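Local coordinates for putative 2,5-diketo-D-gluconic acid reductase B (Sinorhizobium meliloti, PDB 3UP8), which probably reduces methylglyoxal and related carbonyl compounds with NADPH, as a member of the aldo/keto reductase family, at residues R87-Y101 and L117-G131. Residues are numbered along the deposited sequence; the frame is centred on the assembly and turned at random.
With ACT (acetate ion), chain C.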
ATOM      1  N   ARG A  87      -3.094 -16.737  11.129  1.00 26.85           N
ATOM      2  CA  ARG A  87      -3.812 -15.653  10.473  1.00 25.52           C
ATOM      3  C   ARG A  87      -3.577 -14.336  11.183  1.00 25.10           C
ATOM      4  O   ARG A  87      -3.381 -13.307  10.531  1.00 25.28           O
ATOM      5  CB  ARG A  87      -5.315 -15.959  10.399  1.00 25.22           C
ATOM      6  CG  ARG A  87      -6.188 -14.750   9.998  1.00 24.24           C
ATOM      7  CD  ARG A  87      -6.015 -14.388   8.529  1.00 21.05           C
ATOM      8  NE  ARG A  87      -6.763 -13.185   8.151  1.00 20.50           N
ATOM      9  CZ  ARG A  87      -6.309 -11.933   8.260  1.00 19.19           C
ATOM     10  NH1 ARG A  87      -5.102 -11.677   8.764  1.00 16.83           N
ATOM     11  NH2 ARG A  87      -7.076 -10.923   7.867  1.00 15.91           N
ATOM     12  N   ALA A  88      -3.583 -14.380  12.515  1.00 24.33           N
ATOM     13  CA  ALA A  88      -3.415 -13.196  13.352  1.00 24.54           C
ATOM     14  C   ALA A  88      -2.058 -12.503  13.162  1.00 23.90           C
ATOM     15  O   ALA A  88      -1.893 -11.343  13.544  1.00 24.21           O
ATOM     16  CB  ALA A  88      -3.644 -13.546  14.835  1.00 24.46           C
ATOM     17  N   ASP A  89      -1.101 -13.211  12.564  1.00 23.00           N
ATOM     18  CA  ASP A  89       0.243 -12.666  12.336  1.00 22.42           C
ATOM     19  C   ASP A  89       0.396 -11.984  10.978  1.00 20.90           C
ATOM     20  O   ASP A  89       1.425 -11.355  10.719  1.00 20.29           O
ATOM     21  CB  ASP A  89       1.308 -13.768  12.452  1.00 22.82           C
ATOM     22  CG  ASP A  89       1.442 -14.324  13.867  1.00 24.98           C
ATOM     23  OD1 ASP A  89       0.924 -13.716  14.831  1.00 27.82           O
ATOM     24  OD2 ASP A  89       2.084 -15.383  14.002  1.00 28.99           O
ATOM     25  N   VAL A  90      -0.597 -12.132  10.103  1.00 18.94           N
ATOM     26  CA  VAL A  90      -0.523 -11.508   8.785  1.00 18.32           C
ATOM     27  C   VAL A  90      -1.459 -10.305   8.745  1.00 17.51           C
ATOM     28  O   VAL A  90      -2.563 -10.354   9.276  1.00 17.27           O
ATOM     29  CB  VAL A  90      -0.867 -12.493   7.638  1.00 19.24           C
ATOM     30  CG1 VAL A  90      -0.832 -11.797   6.273  1.00 19.65           C
ATOM     31  CG2 VAL A  90       0.113 -13.677   7.622  1.00 19.31           C
ATOM     32  N   PHE A  91      -1.000  -9.231   8.119  1.00 15.92           N
ATOM     33  CA  PHE A  91      -1.841  -8.062   7.871  1.00 15.16           C
ATOM     34  C   PHE A  91      -2.295  -8.111   6.419  1.00 14.59           C
ATOM     35  O   PHE A  91      -1.484  -7.976   5.497  1.00 14.65           O
ATOM     36  CB  PHE A  91      -1.067  -6.778   8.153  1.00 14.68           C
ATOM     37  CG  PHE A  91      -1.926  -5.553   8.155  1.00 13.21           C
ATOM     38  CD1 PHE A  91      -2.349  -4.994   9.350  1.00 12.10           C
ATOM     39  CD2 PHE A  91      -2.334  -4.980   6.957  1.00 11.99           C
ATOM     40  CE1 PHE A  91      -3.182  -3.852   9.359  1.00 11.72           C
ATOM     41  CE2 PHE A  91      -3.158  -3.850   6.954  1.00 11.59           C
ATOM     42  CZ  PHE A  91      -3.579  -3.293   8.159  1.00  9.24           C
ATOM     43  N   LEU A  92      -3.592  -8.314   6.215  1.00 13.86           N
ATOM     44  CA  LEU A  92      -4.109  -8.567   4.873  1.00 13.41           C
ATOM     45  C   LEU A  92      -5.021  -7.436   4.425  1.00 12.70           C
ATOM     46  O   LEU A  92      -5.979  -7.114   5.104  1.00 12.59           O
ATOM     47  CB  LEU A  92      -4.820  -9.939   4.802  1.00 13.31           C
ATOM     48  CG  LEU A  92      -5.531 -10.336   3.485  1.00 14.31           C
ATOM     49  CD1 LEU A  92      -4.576 -10.470   2.277  1.00 13.43           C
ATOM     50  CD2 LEU A  92      -6.372 -11.616   3.652  1.00 12.52           C
ATOM     51  N   THR A  93      -4.711  -6.853   3.271  1.00 12.25           N
ATOM     52  CA  THR A  93      -5.472  -5.746   2.720  1.00 12.43           C
ATOM     53  C   THR A  93      -6.108  -6.141   1.402  1.00 12.78           C
ATOM     54  O   THR A  93      -5.437  -6.729   0.556  1.00 12.95           O
ATOM     55  CB  THR A  93      -4.515  -4.578   2.426  1.00 12.69           C
ATOM     56  OG1 THR A  93      -3.905  -4.173   3.653  1.00 13.68           O
ATOM     57  CG2 THR A  93      -5.246  -3.378   1.762  1.00 12.94           C
ATOM     58  N   THR A  94      -7.392  -5.833   1.224  1.00 11.80           N
ATOM     59  CA  THR A  94      -7.964  -5.826  -0.131  1.00 12.49           C
ATOM     60  C   THR A  94      -8.686  -4.508  -0.409  1.00 12.46           C
ATOM     61  O   THR A  94      -8.737  -3.621   0.455  1.00 12.43           O
ATOM     62  CB  THR A  94      -8.802  -7.110  -0.471  1.00 12.20           C
ATOM     63  OG1 THR A  94      -9.010  -7.183  -1.890  1.00 12.17           O
ATOM     64  CG2 THR A  94     -10.152  -7.143   0.282  1.00 13.56           C
ATOM     65  N   LYS A  95      -9.197  -4.364  -1.628  1.00 13.03           N
ATOM     66  CA  LYS A  95      -9.777  -3.104  -2.080  1.00 13.42           C
ATOM     67  C   LYS A  95     -11.071  -3.377  -2.831  1.00 13.45           C
ATOM     68  O   LYS A  95     -11.142  -4.286  -3.662  1.00 12.81           O
ATOM     69  CB  LYS A  95      -8.802  -2.369  -3.012  1.00 13.55           C
ATOM     70  CG  LYS A  95      -7.373  -2.252  -2.463  1.00 14.70           C
ATOM     71  CD  LYS A  95      -6.463  -1.451  -3.392  1.00 14.01           C
ATOM     72  CE  LYS A  95      -4.997  -1.543  -2.972  1.00 14.54           C
ATOM     73  NZ  LYS A  95      -4.362  -2.885  -3.261  1.00 12.37           N
ATOM     74  N   VAL A  96     -12.090  -2.580  -2.535  1.00 13.14           N
ATOM     75  CA  VAL A  96     -13.356  -2.637  -3.273  1.00 12.26           C
ATOM     76  C   VAL A  96     -13.244  -1.915  -4.617  1.00 12.91           C
ATOM     77  O   VAL A  96     -12.900  -0.736  -4.668  1.00 12.98           O
ATOM     78  CB  VAL A  96     -14.502  -2.034  -2.440  1.00 12.21           C
ATOM     79  CG1 VAL A  96     -15.823  -2.134  -3.181  1.00 10.70           C
ATOM     80  CG2 VAL A  96     -14.565  -2.720  -1.098  1.00 10.77           C
ATOM     81  N   TRP A  97     -13.521  -2.648  -5.692  1.00 13.00           N
ATOM     82  CA  TRP A  97     -13.487  -2.116  -7.045  1.00 13.81           C
ATOM     83  C   TRP A  97     -14.692  -1.211  -7.261  1.00 14.19           C
ATOM     84  O   TRP A  97     -15.773  -1.440  -6.701  1.00 14.04           O
ATOM     85  CB  TRP A  97     -13.493  -3.249  -8.082  1.00 14.50           C
ATOM     86  CG  TRP A  97     -13.386  -2.747  -9.514  1.00 14.71           C
ATOM     87  CD1 TRP A  97     -14.259  -2.994 -10.538  1.00 16.85           C
ATOM     88  CD2 TRP A  97     -12.364  -1.902 -10.049  1.00 15.10           C
ATOM     89  NE1 TRP A  97     -13.833  -2.362 -11.682  1.00 16.58           N
ATOM     90  CE2 TRP A  97     -12.676  -1.678 -11.409  1.00 16.28           C
ATOM     91  CE3 TRP A  97     -11.207  -1.310  -9.511  1.00 16.78           C
ATOM     92  CZ2 TRP A  97     -11.875  -0.893 -12.243  1.00 17.72           C
ATOM     93  CZ3 TRP A  97     -10.402  -0.526 -10.346  1.00 18.47           C
ATOM     94  CH2 TRP A  97     -10.744  -0.327 -11.695  1.00 17.55           C
ATOM     95  N   VAL A  98     -14.496  -0.176  -8.069  1.00 14.70           N
ATOM     96  CA  VAL A  98     -15.506   0.867  -8.249  1.00 14.96           C
ATOM     97  C   VAL A  98     -16.849   0.329  -8.785  1.00 15.92           C
ATOM     98  O   VAL A  98     -17.874   0.939  -8.545  1.00 14.91           O
ATOM     99  CB  VAL A  98     -14.993   2.022  -9.154  1.00 15.47           C
ATOM    100  CG1 VAL A  98     -13.698   2.652  -8.576  1.00 13.60           C
ATOM    101  CG2 VAL A  98     -14.759   1.556 -10.590  1.00 16.51           C
ATOM    102  N   ASP A  99     -16.848  -0.801  -9.501  1.00 16.37           N
ATOM    103  CA  ASP A  99     -18.113  -1.373 -10.016  1.00 17.39           C
ATOM    104  C   ASP A  99     -18.982  -1.890  -8.870  1.00 16.51           C
ATOM    105  O   ASP A  99     -20.176  -2.148  -9.036  1.00 16.90           O
ATOM    106  CB  ASP A  99     -17.842  -2.527 -10.996  1.00 18.17           C
ATOM    107  CG  ASP A  99     -17.256  -2.056 -12.330  1.00 21.89           C
ATOM    108  OD1 ASP A  99     -17.283  -0.841 -12.638  1.00 23.07           O
ATOM    109  OD2 ASP A  99     -16.772  -2.928 -13.080  1.00 27.18           O
ATOM    110  N   ASN A 100     -18.368  -2.063  -7.708  1.00 15.75           N
ATOM    111  CA  ASN A 100     -19.052  -2.611  -6.555  1.00 15.40           C
ATOM    112  C   ASN A 100     -19.425  -1.564  -5.505  1.00 15.12           C
ATOM    113  O   ASN A 100     -19.692  -1.906  -4.353  1.00 15.03           O
ATOM    114  CB  ASN A 100     -18.195  -3.710  -5.919  1.00 15.63           C
ATOM    115  CG  ASN A 100     -17.925  -4.869  -6.867  1.00 16.95           C
ATOM    116  OD1 ASN A 100     -18.759  -5.213  -7.705  1.00 17.84           O
ATOM    117  ND2 ASN A 100     -16.754  -5.480  -6.732  1.00 16.73           N
ATOM    118  N   TYR A 101     -19.451  -0.296  -5.893  1.00 14.81           N
ATOM    119  CA  TYR A 101     -19.651   0.784  -4.924  1.00 14.77           C
ATOM    120  C   TYR A 101     -21.060   0.980  -4.358  1.00 15.52           C
ATOM    121  O   TYR A 101     -21.196   1.413  -3.227  1.00 15.10           O
ATOM    122  CB  TYR A 101     -19.126   2.101  -5.490  1.00 14.48           C
ATOM    123  CG  TYR A 101     -17.632   2.288  -5.308  1.00 14.07           C
ATOM    124  CD1 TYR A 101     -17.006   3.413  -5.825  1.00 15.61           C
ATOM    125  CD2 TYR A 101     -16.846   1.350  -4.622  1.00 14.34           C
ATOM    126  CE1 TYR A 101     -15.644   3.635  -5.658  1.00 15.78           C
ATOM    127  CE2 TYR A 101     -15.460   1.558  -4.453  1.00 15.38           C
ATOM    128  CZ  TYR A 101     -14.876   2.705  -4.983  1.00 16.43           C
ATOM    129  OH  TYR A 101     -13.532   2.971  -4.840  1.00 16.47           O
ATOM    130  N   LEU A 117     -10.231 -15.224  -0.283  1.00 15.18           N
ATOM    131  CA  LEU A 117      -9.101 -15.071   0.638  1.00 14.39           C
ATOM    132  C   LEU A 117      -9.063 -16.123   1.753  1.00 14.06           C
ATOM    133  O   LEU A 117      -8.103 -16.170   2.533  1.00 13.19           O
ATOM    134  CB  LEU A 117      -9.089 -13.653   1.229  1.00 13.50           C
ATOM    135  CG  LEU A 117      -8.803 -12.547   0.205  1.00 13.43           C
ATOM    136  CD1 LEU A 117      -9.160 -11.182   0.825  1.00 14.01           C
ATOM    137  CD2 LEU A 117      -7.340 -12.569  -0.244  1.00 11.67           C
ATOM    138  N   ARG A 118     -10.104 -16.959   1.824  1.00 13.95           N
ATOM    139  CA  ARG A 118     -10.191 -18.045   2.807  1.00 15.09           C
ATOM    140  C   ARG A 118      -9.998 -17.587   4.258  1.00 15.72           C
ATOM    141  O   ARG A 118      -9.266 -18.202   5.052  1.00 15.79           O
ATOM    142  CB  ARG A 118      -9.244 -19.208   2.435  1.00 15.39           C
ATOM    143  CG  ARG A 118      -9.626 -19.850   1.102  1.00 15.23           C
ATOM    144  CD  ARG A 118      -8.837 -21.130   0.807  1.00 18.03           C
ATOM    145  NE  ARG A 118      -9.293 -21.724  -0.453  1.00 17.69           N
ATOM    146  CZ  ARG A 118      -8.577 -22.554  -1.208  1.00 20.40           C
ATOM    147  NH1 ARG A 118      -7.352 -22.925  -0.843  1.00 18.76           N
ATOM    148  NH2 ARG A 118      -9.094 -23.013  -2.340  1.00 20.08           N
ATOM    149  N   THR A 119     -10.656 -16.485   4.597  1.00 15.61           N
ATOM    150  CA  THR A 119     -10.601 -15.936   5.952  1.00 16.23           C
ATOM    151  C   THR A 119     -11.915 -15.198   6.217  1.00 16.19           C
ATOM    152  O   THR A 119     -12.593 -14.801   5.275  1.00 16.13           O
ATOM    153  CB  THR A 119      -9.357 -15.018   6.165  1.00 16.49           C
ATOM    154  OG1 THR A 119      -9.393 -14.440   7.481  1.00 17.75           O
ATOM    155  CG2 THR A 119      -9.291 -13.897   5.107  1.00 16.05           C
ATOM    156  N   ASP A 120     -12.291 -15.046   7.483  1.00 16.25           N
ATOM    157  CA  ASP A 120     -13.552 -14.353   7.801  1.00 16.78           C
ATOM    158  C   ASP A 120     -13.425 -12.820   7.901  1.00 15.37           C
ATOM    159  O   ASP A 120     -14.422 -12.131   8.086  1.00 15.45           O
ATOM    160  CB  ASP A 120     -14.195 -14.930   9.066  1.00 17.18           C
ATOM    161  CG  ASP A 120     -13.465 -14.538  10.349  1.00 20.92           C
ATOM    162  OD1 ASP A 120     -12.224 -14.406  10.374  1.00 23.87           O
ATOM    163  OD2 ASP A 120     -14.165 -14.352  11.364  1.00 26.52           O
ATOM    164  N   HIS A 121     -12.209 -12.307   7.781  1.00 14.13           N
ATOM    165  CA  HIS A 121     -11.975 -10.857   7.853  1.00 13.82           C
ATOM    166  C   HIS A 121     -10.695 -10.498   7.118  1.00 13.52           C
ATOM    167  O   HIS A 121      -9.784 -11.331   6.967  1.00 13.04           O
ATOM    168  CB  HIS A 121     -11.860 -10.375   9.314  1.00 13.38           C
ATOM    169  CG  HIS A 121     -10.631 -10.859  10.020  1.00 14.52           C
ATOM    170  ND1 HIS A 121     -10.520 -12.135  10.530  1.00 14.74           N
ATOM    171  CD2 HIS A 121      -9.459 -10.238  10.305  1.00 15.99           C
ATOM    172  CE1 HIS A 121      -9.329 -12.285  11.088  1.00 15.67           C
ATOM    173  NE2 HIS A 121      -8.666 -11.148  10.968  1.00 15.96           N
ATOM    174  N   VAL A 122     -10.646  -9.263   6.647  1.00 13.06           N
ATOM    175  CA  VAL A 122      -9.396  -8.665   6.237  1.00 13.28           C
ATOM    176  C   VAL A 122      -8.965  -7.672   7.310  1.00 13.77           C
ATOM    177  O   VAL A 122      -9.787  -7.162   8.067  1.00 13.49           O
ATOM    178  CB  VAL A 122      -9.473  -7.966   4.872  1.00 13.46           C
ATOM    179  CG1 VAL A 122      -9.699  -8.998   3.761  1.00 14.45           C
ATOM    180  CG2 VAL A 122     -10.566  -6.878   4.843  1.00 12.54           C
ATOM    181  N   ASP A 123      -7.670  -7.403   7.373  1.00 13.39           N
ATOM    182  CA  ASP A 123      -7.194  -6.396   8.290  1.00 13.75           C
ATOM    183  C   ASP A 123      -7.555  -5.000   7.804  1.00 13.10           C
ATOM    184  O   ASP A 123      -7.859  -4.141   8.622  1.00 13.60           O
ATOM    185  CB  ASP A 123      -5.696  -6.545   8.515  1.00 13.36           C
ATOM    186  CG  ASP A 123      -5.351  -7.891   9.153  1.00 15.31           C
ATOM    187  OD1 ASP A 123      -5.283  -7.947  10.389  1.00 15.01           O
ATOM    188  OD2 ASP A 123      -5.204  -8.893   8.428  1.00 15.56           O
ATOM    189  N   LEU A 124      -7.561  -4.802   6.485  1.00 12.65           N
ATOM    190  CA  LEU A 124      -7.740  -3.479   5.895  1.00 11.67           C
ATOM    191  C   LEU A 124      -8.537  -3.563   4.601  1.00 11.73           C
ATOM    192  O   LEU A 124      -8.244  -4.405   3.735  1.00 11.51           O
ATOM    193  CB  LEU A 124      -6.372  -2.832   5.604  1.00 10.66           C
ATOM    194  CG  LEU A 124      -6.313  -1.380   5.102  1.00 10.17           C
ATOM    195  CD1 LEU A 124      -7.115  -0.393   6.004  1.00  8.11           C
ATOM    196  CD2 LEU A 124      -4.826  -0.898   4.920  1.00  8.54           C
ATOM    197  N   LEU A 125      -9.547  -2.701   4.476  1.00 10.51           N
ATOM    198  CA  LEU A 125     -10.339  -2.625   3.253  1.00 10.50           C
ATOM    199  C   LEU A 125     -10.334  -1.192   2.758  1.00 10.97           C
ATOM    200  O   LEU A 125     -10.652  -0.270   3.514  1.00 10.69           O
ATOM    201  CB  LEU A 125     -11.780  -3.100   3.480  1.00 10.79           C
ATOM    202  CG  LEU A 125     -12.697  -3.157   2.251  1.00 11.70           C
ATOM    203  CD1 LEU A 125     -12.232  -4.253   1.288  1.00  9.37           C
ATOM    204  CD2 LEU A 125     -14.168  -3.382   2.629  1.00 10.19           C
ATOM    205  N   LEU A 126      -9.956  -1.017   1.496  1.00 11.02           N
ATOM    206  CA  LEU A 126      -9.866   0.316   0.902  1.00 11.74           C
ATOM    207  C   LEU A 126     -10.886   0.489  -0.207  1.00 11.55           C
ATOM    208  O   LEU A 126     -11.272  -0.459  -0.893  1.00 11.87           O
ATOM    209  CB  LEU A 126      -8.461   0.559   0.331  1.00 10.84           C
ATOM    210  CG  LEU A 126      -7.228   0.201   1.165  1.00 11.51           C
ATOM    211  CD1 LEU A 126      -5.961   0.531   0.377  1.00 12.81           C
ATOM    212  CD2 LEU A 126      -7.214   0.938   2.504  1.00 12.01           C
ATOM    213  N   LEU A 127     -11.322   1.726  -0.372  1.00 12.25           N
ATOM    214  CA  LEU A 127     -11.954   2.154  -1.600  1.00 12.37           C
ATOM    215  C   LEU A 127     -10.810   2.367  -2.581  1.00 12.81           C
ATOM    216  O   LEU A 127      -9.886   3.162  -2.322  1.00 12.68           O
ATOM    217  CB  LEU A 127     -12.748   3.461  -1.380  1.00 12.05           C
ATOM    218  CG  LEU A 127     -13.767   3.428  -0.232  1.00 13.63           C
ATOM    219  CD1 LEU A 127     -14.356   4.818   0.056  1.00 13.44           C
ATOM    220  CD2 LEU A 127     -14.894   2.397  -0.503  1.00 12.06           C
ATOM    221  N   HIS A 128     -10.879   1.665  -3.709  1.00 12.70           N
ATOM    222  CA  HIS A 128      -9.744   1.606  -4.638  1.00 13.86           C
ATOM    223  C   HIS A 128      -9.469   2.929  -5.359  1.00 13.59           C
ATOM    224  O   HIS A 128      -8.317   3.329  -5.506  1.00 13.99           O
ATOM    225  CB  HIS A 128      -9.944   0.457  -5.647  1.00 13.52           C
ATOM    226  CG  HIS A 128      -8.667  -0.088  -6.205  1.00 14.78           C
ATOM    227  ND1 HIS A 128      -8.550  -1.386  -6.657  1.00 14.10           N
ATOM    228  CD2 HIS A 128      -7.447   0.481  -6.373  1.00 15.04           C
ATOM    229  CE1 HIS A 128      -7.319  -1.590  -7.089  1.00 14.35           C
ATOM    230  NE2 HIS A 128      -6.627  -0.477  -6.923  1.00 13.91           N
ATOM    231  N   TRP A 129     -10.534   3.608  -5.785  1.00 14.31           N
ATOM    232  CA  TRP A 129     -10.436   4.869  -6.501  1.00 14.16           C
ATOM    233  C   TRP A 129     -11.574   5.775  -6.049  1.00 14.78           C
ATOM    234  O   TRP A 129     -12.641   5.274  -5.706  1.00 15.35           O
ATOM    235  CB  TRP A 129     -10.515   4.650  -8.018  1.00 13.45           C
ATOM    236  CG  TRP A 129      -9.266   4.037  -8.576  1.00 14.38           C
ATOM    237  CD1 TRP A 129      -9.006   2.714  -8.725  1.00 13.44           C
ATOM    238  CD2 TRP A 129      -8.097   4.732  -9.022  1.00 12.94           C
ATOM    239  NE1 TRP A 129      -7.744   2.532  -9.244  1.00 12.52           N
ATOM    240  CE2 TRP A 129      -7.164   3.760  -9.424  1.00 13.56           C
ATOM    241  CE3 TRP A 129      -7.749   6.088  -9.119  1.00 14.41           C
ATOM    242  CZ2 TRP A 129      -5.904   4.094  -9.921  1.00 13.72           C
ATOM    243  CZ3 TRP A 129      -6.489   6.420  -9.618  1.00 14.08           C
ATOM    244  CH2 TRP A 129      -5.582   5.421  -9.995  1.00 12.68           C
ATOM    245  N   PRO A 130     -11.359   7.109  -6.061  1.00 14.93           N
ATOM    246  CA  PRO A 130     -12.405   8.075  -5.656  1.00 15.31           C
ATOM    247  C   PRO A 130     -13.497   8.333  -6.698  1.00 16.11           C
ATOM    248  O   PRO A 130     -14.640   8.637  -6.320  1.00 16.04           O
ATOM    249  CB  PRO A 130     -11.616   9.363  -5.416  1.00 15.16           C
ATOM    250  CG  PRO A 130     -10.461   9.254  -6.356  1.00 15.66           C
ATOM    251  CD  PRO A 130     -10.074   7.783  -6.328  1.00 14.37           C
ATOM    252  N   GLY A 131     -13.149   8.213  -7.982  1.00 16.55           N
ATOM    253  CA  GLY A 131     -14.076   8.485  -9.090  1.00 17.36           C
ATOM    254  C   GLY A 131     -15.206   7.487  -9.229  1.00 17.92           C
ATOM    255  O   GLY A 131     -14.982   6.301  -9.485  1.00 16.95           O
TER
HETATM  256  C   ACT C 276      -3.265  -0.106  -8.060  1.00 26.00           C
HETATM  257  O   ACT C 276      -2.695  -0.615  -7.069  1.00 26.56           O
HETATM  258  OXT ACT C 276      -4.325  -0.645  -8.397  1.00 26.28           O
HETATM  259  CH3 ACT C 276      -2.728   1.076  -8.804  1.00 26.12           C
HETATM  260  O   HOH W   1     -10.312  -3.619  -6.757  1.00 12.73           O
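Neighbouring parallel strands of the (beta/alpha)8 barrel meet here: T93, T94, K95 and V96 pair with L124, L125, L126 and L127, the two strands of a beta-alpha-beta unit whose crossover is helix 103-117. Main-chain bonds run alternately from L92 O to L124 N, L124 O to T94 N and on up to H128 N. T93, K95, L124 and L126 face the barrel interior, where L124 and L126 reach strand 176-182; on the other face V96 CG2 packs on L125 CD1 at 3.7 Å, apolar branches suited to the layer under helices 103-117 and 136-148.

At the N-terminal end R87, in the turn leading into strand 91-96, binds the turn T119-H121 and D123. Its chain, bent about CB-CG (chi2 72°), lays the guanidinium flat on the H121 ring, planes 15° apart, while every nitrogen donates within its own plane: NE to T119 OG1, NH2 almost straight to H121 O (2.9 Å), and NH1 and NH2 both to D123 OD2 in a salt bridge. That oxygen also accepts from L92 N, so three donors grip it, and D123 CB sits over the centre of the F91 ring. Cutting R87 back to an alanine is likely to leave D123 without its countercharge and T119 OG1 and H121 O without these donors.

The C-terminal end carries the predicted active site. K95, expected to lower the pKa of Y70, hydrogen-bonds Y70 OH through NZ, which also makes a salt bridge with D65, and its extended aliphatic part puts CD 3.6 Å from the centroid of H128, a CH-pi contact. H128 is the predicted substrate-binding residue; W97 turns an edge toward its ring, the centroids 5.7 Å apart. Beyond it, Y101 OH donates to W129 O at 2.6 Å, and H128 NE2 donates at 2.7 Å to OXT of an acetate, probably from the crystallisation liquor, that also bonds Y70 OH.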